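Local atomic coordinates of 6-carboxyhexanoate--CoA ligase (PDB entry 5TV6), a protein that belongs to the BioW family of ligases, and is built as a single compact chain of mixed helices and strands. Residues M8-N13 with N38-F43; K64-S69 with G198-T203; T85-K90 with G194-Y199; I137-K142 with L164-K169. All coordinates share one frame; numbering follows the deposited sequence.

Interaction 1 of 4, residues M8-N13 with N38-F43; sequences MRAQKN and NRPKEF
Glu42 OE1 rests against the aliphatic middle of the Lys12 side chain, 3.3 Å from Lys12 CD and 3.6 Å from Lys12 CE, so carbon, not nitrogen, meets the carboxylate. The two side chains cross at about a right angle. Lys12 leaves the strand with CG anti to its own N (chi1 180°), then bends at chi2 and again at chi4, which carries NZ off to a salt bridge with Asp44; Glu42 OE1 remains 5.1 Å from Lys12 NZ, too far for direct pairing. Beside this, the carbonyl oxygen of Gln11 faces the backbone of Phe43, with Gln11 O 3.3 Å from Phe43 CA.

Further along, the contact turns apolar. Met8, Ala10 and Lys12 alternate along strand 3-12 with their CB atoms directed toward the loop 38-43. Ala10 CB touches both Pro40 CG, at 3.9 Å, and Phe43 CB, at 4.0 Å. The ring of Phe43 meets that methyl obliquely. At the upstream end, selenomethionine Met8, bent at chi2 (-77°) and chi3 (-76°), lays its CE methyl 3.6 Å from Arg39 CD, against an arginine chain extended from CG to NE.

Strand 3-12 lies between strands 15-25 and 45-52, and the loop joins helix 26-38 to strand 45-52. No hydrogen bond links the two segments: they meet through carbon contacts and two oxygens resting against carbon, while the backbone bond of Gln11 with Asp44, just past the loop, ties it to the strand. Lys12 pairs with Asp44 outside the contact, and Arg39 weakly, at long range, with Asp162.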
# COMPACT_ATOMS: atom_id res chain seq x y z
N MSE A 8 8.34 1.13 -13.14
CA MSE A 8 7.56 1.29 -14.34
C MSE A 8 6.29 2.07 -14.03
O MSE A 8 5.64 1.82 -13.02
CB MSE A 8 7.23 -0.08 -14.94
CG MSE A 8 6.39 -0.06 -16.21
SE MSE A 8 4.44 0.28 -15.94
CE MSE A 8 3.93 -1.51 -15.27
N ARG A 9 5.93 3.00 -14.91
CA ARG A 9 4.63 3.65 -14.89
C ARG A 9 4.12 3.77 -16.32
O ARG A 9 4.90 3.93 -17.27
CB ARG A 9 4.69 5.02 -14.21
CG ARG A 9 5.33 6.07 -15.05
CD ARG A 9 5.11 7.47 -14.51
NE ARG A 9 5.84 8.44 -15.33
CZ ARG A 9 7.14 8.68 -15.17
NH1 ARG A 9 7.81 8.02 -14.23
NH2 ARG A 9 7.76 9.56 -15.95
N ALA A 10 2.80 3.65 -16.49
CA ALA A 10 2.19 3.67 -17.82
C ALA A 10 0.90 4.49 -17.79
O ALA A 10 0.26 4.62 -16.75
CB ALA A 10 1.90 2.26 -18.32
N GLN A 11 0.54 5.03 -18.94
CA GLN A 11 -0.65 5.87 -19.06
C GLN A 11 -1.41 5.49 -20.32
O GLN A 11 -0.86 4.95 -21.27
CB GLN A 11 -0.32 7.35 -19.18
CG GLN A 11 0.48 7.96 -18.08
CD GLN A 11 0.84 9.38 -18.47
OE1 GLN A 11 0.83 9.73 -19.66
NE2 GLN A 11 1.13 10.21 -17.47
N LYS A 12 -2.70 5.84 -20.32
CA LYS A 12 -3.48 5.89 -21.54
C LYS A 12 -4.31 7.17 -21.50
O LYS A 12 -4.97 7.45 -20.49
CB LYS A 12 -4.37 4.65 -21.70
CG LYS A 12 -5.21 4.66 -22.95
CD LYS A 12 -4.86 3.51 -23.88
CE LYS A 12 -5.51 3.69 -25.25
NZ LYS A 12 -4.96 4.90 -25.97
N ASN A 13 -4.24 7.94 -22.58
CA ASN A 13 -4.92 9.23 -22.69
C ASN A 13 -4.65 10.10 -21.47
O ASN A 13 -5.56 10.61 -20.83
CB ASN A 13 -6.41 9.04 -22.92
CG ASN A 13 -6.69 8.37 -24.23
OD1 ASN A 13 -6.00 8.63 -25.21
ND2 ASN A 13 -7.67 7.48 -24.26
N ASN A 38 5.09 -6.00 -20.00
CA ASN A 38 3.85 -6.67 -20.38
C ASN A 38 2.72 -6.49 -19.37
O ASN A 38 1.60 -6.94 -19.64
CB ASN A 38 4.11 -8.17 -20.56
CG ASN A 38 4.93 -8.45 -21.78
OD1 ASN A 38 4.40 -8.47 -22.89
ND2 ASN A 38 6.24 -8.64 -21.61
N ARG A 39 2.97 -5.84 -18.24
CA ARG A 39 1.93 -5.72 -17.22
C ARG A 39 0.66 -5.01 -17.69
O ARG A 39 -0.42 -5.58 -17.54
CB ARG A 39 2.52 -5.05 -15.98
CG ARG A 39 1.54 -4.92 -14.86
CD ARG A 39 2.20 -4.25 -13.69
NE ARG A 39 1.27 -4.02 -12.58
CZ ARG A 39 1.08 -4.89 -11.61
NH1 ARG A 39 1.74 -6.04 -11.61
NH2 ARG A 39 0.22 -4.63 -10.63
N PRO A 40 0.72 -3.79 -18.26
CA PRO A 40 -0.54 -3.12 -18.60
C PRO A 40 -1.22 -3.78 -19.78
O PRO A 40 -0.56 -4.28 -20.71
CB PRO A 40 -0.10 -1.68 -18.95
CG PRO A 40 1.37 -1.62 -18.69
CD PRO A 40 1.88 -3.02 -18.73
N LYS A 41 -2.55 -3.79 -19.74
CA LYS A 41 -3.32 -4.31 -20.87
C LYS A 41 -3.07 -3.48 -22.12
O LYS A 41 -2.87 -4.03 -23.22
CB LYS A 41 -4.81 -4.31 -20.52
CG LYS A 41 -5.14 -4.86 -19.13
CD LYS A 41 -4.78 -6.36 -18.99
CE LYS A 41 -3.70 -6.59 -17.90
NZ LYS A 41 -3.73 -7.97 -17.30
N GLU A 42 -3.06 -2.16 -21.97
CA GLU A 42 -2.95 -1.21 -23.07
C GLU A 42 -2.36 0.07 -22.51
O GLU A 42 -2.62 0.43 -21.36
CB GLU A 42 -4.32 -0.91 -23.69
CG GLU A 42 -5.43 -0.84 -22.64
CD GLU A 42 -6.75 -0.28 -23.17
OE1 GLU A 42 -6.88 0.96 -23.30
OE2 GLU A 42 -7.66 -1.09 -23.46
N PHE A 43 -1.58 0.77 -23.33
CA PHE A 43 -1.03 2.03 -22.86
C PHE A 43 -0.60 2.86 -24.06
O PHE A 43 -0.34 2.34 -25.15
CB PHE A 43 0.15 1.81 -21.90
CG PHE A 43 1.27 1.01 -22.50
CD1 PHE A 43 1.27 -0.38 -22.44
CD2 PHE A 43 2.32 1.64 -23.14
CE1 PHE A 43 2.31 -1.13 -23.00
CE2 PHE A 43 3.36 0.90 -23.71
CZ PHE A 43 3.34 -0.49 -23.64

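Interaction 2 of 4, residues K64-S69 with G198-T203; sequences KISTYS and GYVRIT. With PML (pimelic acid), chain C.
Arg201 and Thr67 start their side chains alike, with Arg201 CG (chi1 -47°) and Thr67 OG1 (chi1 -60°) each opposite its own carbonyl carbon, and the two lie side by side, pointing the same way. Arg201 then bends at chi3 (61°), which turns its guanidinium to present Thr67 with an edge. There Arg201 NH1 donates to Thr67 OG1 at 2.8 Å, close to the guanidinium plane. NE and NH2 face pimelic acid: Arg201 NE lies 3.1 Å from its O71, and Arg201 NH2 3.1 Å from its O72, a two-pronged grip on one carboxylate. Tyr199 OH adds a 2.6 Å bond to O71 of pimelic acid, which thus accepts from two residues of the strand.

These residues sit on neighbouring parallel strands, 65-69 and 198-203, the first being an outermost strand of a six-stranded mixed sheet. Five backbone bonds join them; Ser66 gives its N to Tyr199 O at 3.0 Å and receives Arg201 N on its O at 2.8 Å. Ile65, Thr67, Tyr199 and Arg201 share the face turned to the ligand, over which helix 158-172 lies, and Ile65 CG2 backs the arginine at 4.0 Å from Arg201 CD. On the reverse face Tyr68 CD1 meets Val200 CG1 at 3.9 Å, with Phe79 of helix 73-85 touching both residues. Pimelic acid is bonded further by Arg159, Thr160, Ser182 and Tyr187.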
# COMPACT_ATOMS: atom_id res chain seq x y z
N LYS A 64 0.91 -11.66 10.83
CA LYS A 64 -0.07 -12.72 10.70
C LYS A 64 -1.27 -12.20 9.92
O LYS A 64 -1.75 -11.08 10.17
CB LYS A 64 -0.46 -13.27 12.07
CG LYS A 64 0.45 -14.43 12.54
CD LYS A 64 1.72 -13.91 13.23
CE LYS A 64 2.96 -14.80 13.00
NZ LYS A 64 4.07 -14.46 13.94
N ILE A 65 -1.72 -12.99 8.97
CA ILE A 65 -2.79 -12.65 8.05
C ILE A 65 -4.09 -13.24 8.57
O ILE A 65 -4.14 -14.43 8.91
CB ILE A 65 -2.47 -13.18 6.65
CG1 ILE A 65 -1.13 -12.62 6.16
CG2 ILE A 65 -3.59 -12.90 5.67
CD1 ILE A 65 -0.71 -13.14 4.78
N SER A 66 -5.16 -12.43 8.60
CA SER A 66 -6.50 -12.96 8.80
C SER A 66 -7.44 -12.30 7.80
O SER A 66 -7.12 -11.29 7.18
CB SER A 66 -7.00 -12.75 10.23
OG SER A 66 -6.79 -11.41 10.64
N THR A 67 -8.63 -12.88 7.65
CA THR A 67 -9.62 -12.40 6.69
C THR A 67 -11.00 -12.41 7.33
O THR A 67 -11.38 -13.39 7.97
CB THR A 67 -9.62 -13.27 5.41
OG1 THR A 67 -8.32 -13.23 4.80
CG2 THR A 67 -10.63 -12.75 4.41
N TYR A 68 -11.75 -11.33 7.14
CA TYR A 68 -13.10 -11.19 7.67
C TYR A 68 -14.03 -10.73 6.55
O TYR A 68 -13.62 -9.93 5.70
CB TYR A 68 -13.12 -10.20 8.83
CG TYR A 68 -12.39 -10.71 10.05
CD1 TYR A 68 -11.01 -10.69 10.11
CD2 TYR A 68 -13.09 -11.23 11.15
CE1 TYR A 68 -10.33 -11.18 11.20
CE2 TYR A 68 -12.41 -11.72 12.25
CZ TYR A 68 -11.03 -11.69 12.27
OH TYR A 68 -10.33 -12.17 13.36
N SER A 69 -15.28 -11.24 6.54
CA SER A 69 -16.30 -10.89 5.56
C SER A 69 -17.59 -10.48 6.25
O SER A 69 -18.03 -11.14 7.19
CB SER A 69 -16.62 -12.04 4.62
OG SER A 69 -15.44 -12.54 4.06
N GLY A 198 -1.65 -7.39 12.98
CA GLY A 198 -1.25 -8.06 11.75
C GLY A 198 -1.90 -7.44 10.52
O GLY A 198 -2.30 -6.27 10.50
N TYR A 199 -2.01 -8.26 9.49
CA TYR A 199 -2.62 -7.86 8.22
C TYR A 199 -4.06 -8.39 8.22
O TYR A 199 -4.29 -9.58 7.99
CB TYR A 199 -1.79 -8.40 7.05
CG TYR A 199 -2.28 -7.98 5.68
CD1 TYR A 199 -2.09 -6.68 5.22
CD2 TYR A 199 -2.92 -8.88 4.85
CE1 TYR A 199 -2.54 -6.29 3.96
CE2 TYR A 199 -3.36 -8.52 3.60
CZ TYR A 199 -3.18 -7.22 3.17
OH TYR A 199 -3.64 -6.88 1.93
N VAL A 200 -5.02 -7.51 8.48
CA VAL A 200 -6.42 -7.89 8.66
C VAL A 200 -7.18 -7.55 7.38
O VAL A 200 -7.58 -6.40 7.17
CB VAL A 200 -7.05 -7.20 9.88
CG1 VAL A 200 -8.48 -7.66 10.08
CG2 VAL A 200 -6.23 -7.46 11.13
N ARG A 201 -7.40 -8.55 6.52
CA ARG A 201 -8.16 -8.33 5.30
C ARG A 201 -9.65 -8.27 5.64
O ARG A 201 -10.15 -9.09 6.42
CB ARG A 201 -7.89 -9.43 4.26
CG ARG A 201 -6.41 -9.73 4.07
CD ARG A 201 -6.10 -10.97 3.19
NE ARG A 201 -6.63 -10.86 1.83
CZ ARG A 201 -7.63 -11.59 1.33
NH1 ARG A 201 -8.23 -12.53 2.06
NH2 ARG A 201 -8.03 -11.38 0.07
N ILE A 202 -10.34 -7.28 5.08
CA ILE A 202 -11.75 -7.01 5.35
C ILE A 202 -12.46 -6.86 4.01
O ILE A 202 -11.98 -6.14 3.14
CB ILE A 202 -11.93 -5.74 6.19
CG1 ILE A 202 -11.09 -5.83 7.46
CG2 ILE A 202 -13.41 -5.45 6.46
CD1 ILE A 202 -11.05 -4.55 8.21
N THR A 203 -13.60 -7.55 3.84
CA THR A 203 -14.35 -7.44 2.58
C THR A 203 -15.72 -6.91 2.93
O THR A 203 -16.18 -7.13 4.06
CB THR A 203 -14.41 -8.77 1.80
OG1 THR A 203 -13.09 -9.28 1.69
CG2 THR A 203 -14.93 -8.54 0.38
C1 PML C . -5.06 -1.90 -3.72
O11 PML C . -4.87 -0.66 -3.56
O12 PML C . -5.39 -2.37 -4.86
C2 PML C . -4.91 -2.83 -2.52
C3 PML C . -6.14 -3.72 -2.40
C4 PML C . -6.29 -4.33 -1.02
C5 PML C . -5.59 -5.68 -0.94
C6 PML C . -6.44 -6.60 -0.08
C7 PML C . -6.04 -8.06 -0.24
O71 PML C . -5.10 -8.50 0.46
O72 PML C . -6.66 -8.81 -1.05

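Interaction 3 of 4, residues T85-K90 with G194-Y199. With PML (pimelic acid), chain C.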
# COMPACT_ATOMS: atom_id res chain seq x y z
N THR A 85 -8.56 0.52 16.66
CA THR A 85 -8.66 0.74 18.09
C THR A 85 -7.72 -0.18 18.88
O THR A 85 -7.12 0.25 19.86
CB THR A 85 -10.11 0.55 18.51
OG1 THR A 85 -10.87 1.71 18.11
CG2 THR A 85 -10.25 0.29 20.00
N GLN A 86 -7.56 -1.42 18.43
CA GLN A 86 -6.68 -2.33 19.15
C GLN A 86 -5.20 -2.03 18.90
O GLN A 86 -4.35 -2.68 19.52
CB GLN A 86 -6.99 -3.77 18.77
CG GLN A 86 -8.48 -4.04 18.65
CD GLN A 86 -8.79 -5.51 18.35
OE1 GLN A 86 -7.89 -6.32 18.10
NE2 GLN A 86 -10.08 -5.86 18.38
N GLU A 87 -4.88 -1.09 18.01
CA GLU A 87 -3.51 -0.63 17.79
C GLU A 87 -3.22 0.66 18.54
O GLU A 87 -2.27 1.38 18.20
CB GLU A 87 -3.23 -0.45 16.30
CG GLU A 87 -2.99 -1.75 15.55
CD GLU A 87 -1.67 -2.39 15.93
OE1 GLU A 87 -0.76 -1.64 16.30
OE2 GLU A 87 -1.55 -3.64 15.86
N GLY A 88 -4.02 0.98 19.56
CA GLY A 88 -3.87 2.22 20.27
C GLY A 88 -4.51 3.42 19.62
O GLY A 88 -4.71 4.43 20.30
N ILE A 89 -4.80 3.38 18.32
CA ILE A 89 -5.56 4.48 17.74
C ILE A 89 -6.86 4.58 18.52
O ILE A 89 -7.44 3.56 18.91
CB ILE A 89 -5.83 4.27 16.24
CG1 ILE A 89 -4.56 4.47 15.40
CG2 ILE A 89 -6.94 5.21 15.73
CD1 ILE A 89 -3.55 3.33 15.48
N LYS A 90 -7.29 5.81 18.82
CA LYS A 90 -8.57 5.94 19.50
C LYS A 90 -9.66 6.19 18.47
O LYS A 90 -9.45 6.89 17.47
CB LYS A 90 -8.58 7.05 20.56
CG LYS A 90 -9.65 6.80 21.67
CD LYS A 90 -11.04 7.35 21.31
CE LYS A 90 -12.10 7.11 22.39
NZ LYS A 90 -13.37 7.85 22.09
N GLY A 194 -1.30 -3.53 11.32
CA GLY A 194 -0.53 -3.05 12.44
C GLY A 194 0.37 -4.14 12.98
O GLY A 194 0.16 -5.33 12.71
N LYS A 195 1.37 -3.72 13.76
CA LYS A 195 2.39 -4.66 14.23
C LYS A 195 1.80 -5.69 15.19
O LYS A 195 2.34 -6.80 15.28
CB LYS A 195 3.54 -3.89 14.89
CG LYS A 195 4.36 -3.04 13.90
CD LYS A 195 5.51 -2.27 14.57
CE LYS A 195 6.72 -3.17 14.82
NZ LYS A 195 7.57 -3.35 13.60
N GLU A 196 0.70 -5.37 15.88
CA GLU A 196 0.01 -6.29 16.79
C GLU A 196 -1.18 -6.99 16.15
O GLU A 196 -1.33 -8.21 16.30
CB GLU A 196 -0.47 -5.56 18.05
CG GLU A 196 0.58 -4.78 18.83
CD GLU A 196 1.41 -5.62 19.79
OE1 GLU A 196 0.99 -6.75 20.14
OE2 GLU A 196 2.48 -5.12 20.20
N ILE A 197 -2.05 -6.25 15.46
CA ILE A 197 -3.21 -6.87 14.82
C ILE A 197 -2.83 -7.65 13.56
O ILE A 197 -3.60 -8.51 13.11
CB ILE A 197 -4.27 -5.81 14.47
CG1 ILE A 197 -3.78 -4.90 13.36
CG2 ILE A 197 -4.63 -4.97 15.68
CD1 ILE A 197 -4.73 -3.78 13.10
N GLY A 198 -1.65 -7.39 12.98
CA GLY A 198 -1.25 -8.06 11.75
C GLY A 198 -1.90 -7.44 10.52
O GLY A 198 -2.30 -6.27 10.50
N TYR A 199 -2.01 -8.26 9.49
CA TYR A 199 -2.62 -7.86 8.22
C TYR A 199 -4.06 -8.39 8.22
O TYR A 199 -4.29 -9.58 7.99
CB TYR A 199 -1.79 -8.40 7.05
CG TYR A 199 -2.28 -7.98 5.68
CD1 TYR A 199 -2.09 -6.68 5.22
CD2 TYR A 199 -2.92 -8.88 4.85
CE1 TYR A 199 -2.54 -6.29 3.96
CE2 TYR A 199 -3.36 -8.52 3.60
CZ TYR A 199 -3.18 -7.22 3.17
OH TYR A 199 -3.64 -6.88 1.93
C1 PML C . -5.06 -1.90 -3.72
O11 PML C . -4.87 -0.66 -3.56
O12 PML C . -5.39 -2.37 -4.86
C2 PML C . -4.91 -2.83 -2.52
C3 PML C . -6.14 -3.72 -2.40
C4 PML C . -6.29 -4.33 -1.02
C5 PML C . -5.59 -5.68 -0.94
C6 PML C . -6.44 -6.60 -0.08
C7 PML C . -6.04 -8.06 -0.24
O71 PML C . -5.10 -8.50 0.46
O72 PML C . -6.66 -8.81 -1.05
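Two hydrogen bonds, both accepted by one oxygen, carry the polar half of this contact. Glu87 OE2 takes the backbone N-H of Ile197 at 2.7 Å (N-H...O 159°), meeting it nearly head-on to its C-O bond. It also takes that of Glu196: Glu196 N lies 2.8 Å from Glu87 OE2, but the bond is more bent (134°), on the syn lone pair. Consecutive amides thus converge on a single carboxylate oxygen, which would tend to stabilise its negative charge. The bend of Glu87 at chi2 (-70°) brings the carboxylate against the 194-197 connection and sets Glu87 CD 3.7 Å from Gly194 CA, a position without a side chain to intervene. The acid of Glu196 swings off, leaving its OE1 5.9 Å from Glu87 OE2, so the like charges stay apart.

The apolar contacts belong chiefly to Ile197. Ile197 CG2 and CD1 both come to 3.6 Å from Glu87 CG, crossing the glutamate chain obliquely. Gln86 adds one more carbon contact, its CB 4.1 Å from Ile197 CG2.

Backbone bonds shape both partners. Gly88 N to Thr85 O, at 3.2 Å, closes a type I turn in the link between helices 73-85 and 91-103, and Lys90 is the N-cap of the second. In the other segment, Gly194 and Gly198 exchange N-H...O bonds in both directions around residues 195-197, whose backbone angles are helical. The site is therefore the end of a beta hairpin, strands 190-194 and 198-203 joined by a three-residue connection, with a helix-to-helix turn clasped to the amides of Glu196 and Ile197 by one glutamate.

Interaction 4 of 4, residues I137-K142 with L164-K169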
# COMPACT_ATOMS: atom_id res chain seq x y z
N ILE A 137 7.91 3.60 -1.64
CA ILE A 137 8.60 3.01 -2.78
C ILE A 137 9.85 2.29 -2.28
O ILE A 137 10.16 2.27 -1.09
CB ILE A 137 8.99 4.07 -3.83
CG1 ILE A 137 9.90 5.12 -3.22
CG2 ILE A 137 7.76 4.75 -4.42
CD1 ILE A 137 10.72 5.87 -4.25
N HIS A 138 10.58 1.69 -3.23
CA HIS A 138 11.88 1.07 -2.98
C HIS A 138 11.77 -0.09 -1.99
O HIS A 138 12.52 -0.18 -1.02
CB HIS A 138 12.91 2.09 -2.50
CG HIS A 138 13.30 3.07 -3.56
ND1 HIS A 138 13.45 2.72 -4.88
CD2 HIS A 138 13.56 4.40 -3.49
CE1 HIS A 138 13.79 3.79 -5.58
NE2 HIS A 138 13.86 4.82 -4.76
N PHE A 139 10.84 -0.99 -2.27
CA PHE A 139 10.65 -2.21 -1.50
C PHE A 139 10.27 -3.31 -2.47
O PHE A 139 9.78 -3.03 -3.57
CB PHE A 139 9.55 -2.05 -0.44
CG PHE A 139 8.18 -1.85 -1.03
CD1 PHE A 139 7.71 -0.57 -1.30
CD2 PHE A 139 7.37 -2.95 -1.31
CE1 PHE A 139 6.44 -0.38 -1.84
CE2 PHE A 139 6.11 -2.77 -1.86
CZ PHE A 139 5.64 -1.47 -2.12
N ASP A 140 10.45 -4.55 -2.04
CA ASP A 140 10.10 -5.70 -2.88
C ASP A 140 10.27 -6.97 -2.07
O ASP A 140 10.97 -6.98 -1.05
CB ASP A 140 10.97 -5.77 -4.15
CG ASP A 140 10.37 -6.67 -5.23
OD1 ASP A 140 9.25 -7.21 -5.02
OD2 ASP A 140 11.02 -6.83 -6.29
N TRP A 141 9.61 -8.02 -2.52
CA TRP A 141 9.88 -9.34 -1.97
C TRP A 141 11.25 -9.81 -2.43
O TRP A 141 11.59 -9.72 -3.61
CB TRP A 141 8.80 -10.34 -2.42
CG TRP A 141 7.43 -10.08 -1.84
CD1 TRP A 141 6.36 -9.55 -2.48
CD2 TRP A 141 7.01 -10.34 -0.49
NE1 TRP A 141 5.28 -9.46 -1.62
CE2 TRP A 141 5.66 -9.94 -0.40
CE3 TRP A 141 7.63 -10.88 0.64
CZ2 TRP A 141 4.93 -10.05 0.78
CZ3 TRP A 141 6.91 -11.00 1.80
CH2 TRP A 141 5.57 -10.58 1.87
N LYS A 142 12.06 -10.30 -1.48
CA LYS A 142 13.38 -10.81 -1.83
C LYS A 142 13.29 -11.95 -2.85
O LYS A 142 14.13 -12.06 -3.74
CB LYS A 142 14.12 -11.26 -0.55
CG LYS A 142 15.58 -11.66 -0.70
CD LYS A 142 15.72 -13.14 -1.09
CE LYS A 142 17.11 -13.70 -0.76
NZ LYS A 142 17.24 -14.04 0.69
N LEU A 164 0.72 -6.71 0.78
CA LEU A 164 1.47 -7.23 1.93
C LEU A 164 2.85 -6.60 2.00
O LEU A 164 3.25 -6.05 3.04
CB LEU A 164 1.61 -8.75 1.84
CG LEU A 164 0.62 -9.60 2.60
CD1 LEU A 164 0.99 -11.07 2.38
CD2 LEU A 164 0.63 -9.21 4.08
N ALA A 165 3.62 -6.70 0.91
CA ALA A 165 4.97 -6.18 0.92
C ALA A 165 4.99 -4.68 1.18
O ALA A 165 5.93 -4.16 1.78
CB ALA A 165 5.65 -6.51 -0.41
N LEU A 166 3.93 -3.98 0.77
CA LEU A 166 3.89 -2.54 0.96
C LEU A 166 3.67 -2.18 2.43
O LEU A 166 4.44 -1.38 3.00
CB LEU A 166 2.81 -1.94 0.05
CG LEU A 166 2.46 -0.46 0.21
CD1 LEU A 166 3.68 0.39 0.36
CD2 LEU A 166 1.69 -0.01 -1.00
N THR A 167 2.65 -2.76 3.08
CA THR A 167 2.44 -2.45 4.49
C THR A 167 3.64 -2.84 5.33
O THR A 167 4.06 -2.08 6.21
CB THR A 167 1.20 -3.15 5.07
OG1 THR A 167 0.84 -4.29 4.28
CG2 THR A 167 0.07 -2.22 5.13
N PHE A 168 4.19 -4.04 5.10
CA PHE A 168 5.29 -4.47 5.95
C PHE A 168 6.47 -3.51 5.86
O PHE A 168 7.25 -3.42 6.82
CB PHE A 168 5.75 -5.88 5.60
CG PHE A 168 6.75 -6.42 6.57
CD1 PHE A 168 6.35 -6.89 7.82
CD2 PHE A 168 8.10 -6.41 6.28
CE1 PHE A 168 7.27 -7.38 8.73
CE2 PHE A 168 9.03 -6.90 7.19
CZ PHE A 168 8.61 -7.38 8.42
N LYS A 169 6.61 -2.79 4.74
CA LYS A 169 7.57 -1.69 4.70
C LYS A 169 7.03 -0.48 5.46
O LYS A 169 7.75 0.11 6.27
CB LYS A 169 7.89 -1.30 3.25
CG LYS A 169 9.32 -0.81 3.04
CD LYS A 169 9.38 0.62 2.51
CE LYS A 169 10.80 0.94 2.01
NZ LYS A 169 10.97 2.33 1.49
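One face of the Trp141 indole carries the Ala165 methyl: Ala165 CB lies 3.6 Å from the centroid of the five-membered ring and 28° off its normal, a CH-pi contact displaced to the NE1 side, as the 3.2 Å from Ala165 CB to Trp141 NE1 confirms. At the edge, near the ring plane, Leu164 CB approaches Trp141 CZ2 at 3.7 Å. The indole N-H is not left to the methyl, for it is hydrogen-bonded to the Val161 carbonyl. Phe139 is met differently. Its ring has Ile137 O at its edge, while helix atoms reach it obliquely: Ala165 O is 3.6 Å from Phe139 CD2, and Leu166 CB an equal 3.6 Å from Phe139 CZ.

Lys169 makes the polar link. Lys169 CG lies 3.7 Å from Phe139 CB, and Lys169 NZ ends 2.7 Å from Ile137 O, with a C=O...N angle of 176°, nearly straight along the C=O axis. The same NZ is bonded to the carbonyl oxygens of Cys230, Leu231 and Lys234, so a largely buried ammonium is held by Ile137 O together with carbonyls around the C-terminal end of helix 224-233.

Strand 139-141 is an outermost strand of a three-stranded parallel sheet, beside strand 236-239. The 164-169 part of helix 158-172 runs at 129° to it between N-to-C directions, the short axes 8.1 Å apart at closest, and with Thr167 also touches Tyr191 and Ser193 of strand 190-194.

Overall arrangement
Interactions 2 and 3 lie closest, their centres about 12 Å apart; they share Gly198 and Tyr199, and both use strand 198-203 of the mixed sheet. Interaction 4 is nested in the chain within the loops each of them closes. It touches interactions 2 and 3 through Leu164 on Tyr199, and interaction 2 also through Leu164 on Ile65. Interaction 1 closes earlier in the sequence, on the separate antiparallel sheet; its centre is about 22 Å from that of interaction 4 and 36 Å from that of interaction 3, across the chain's centre. Helix 158-172 thus joins the mixed sheet that carries the Tyr199 and Arg201 ligand site to the small parallel sheet.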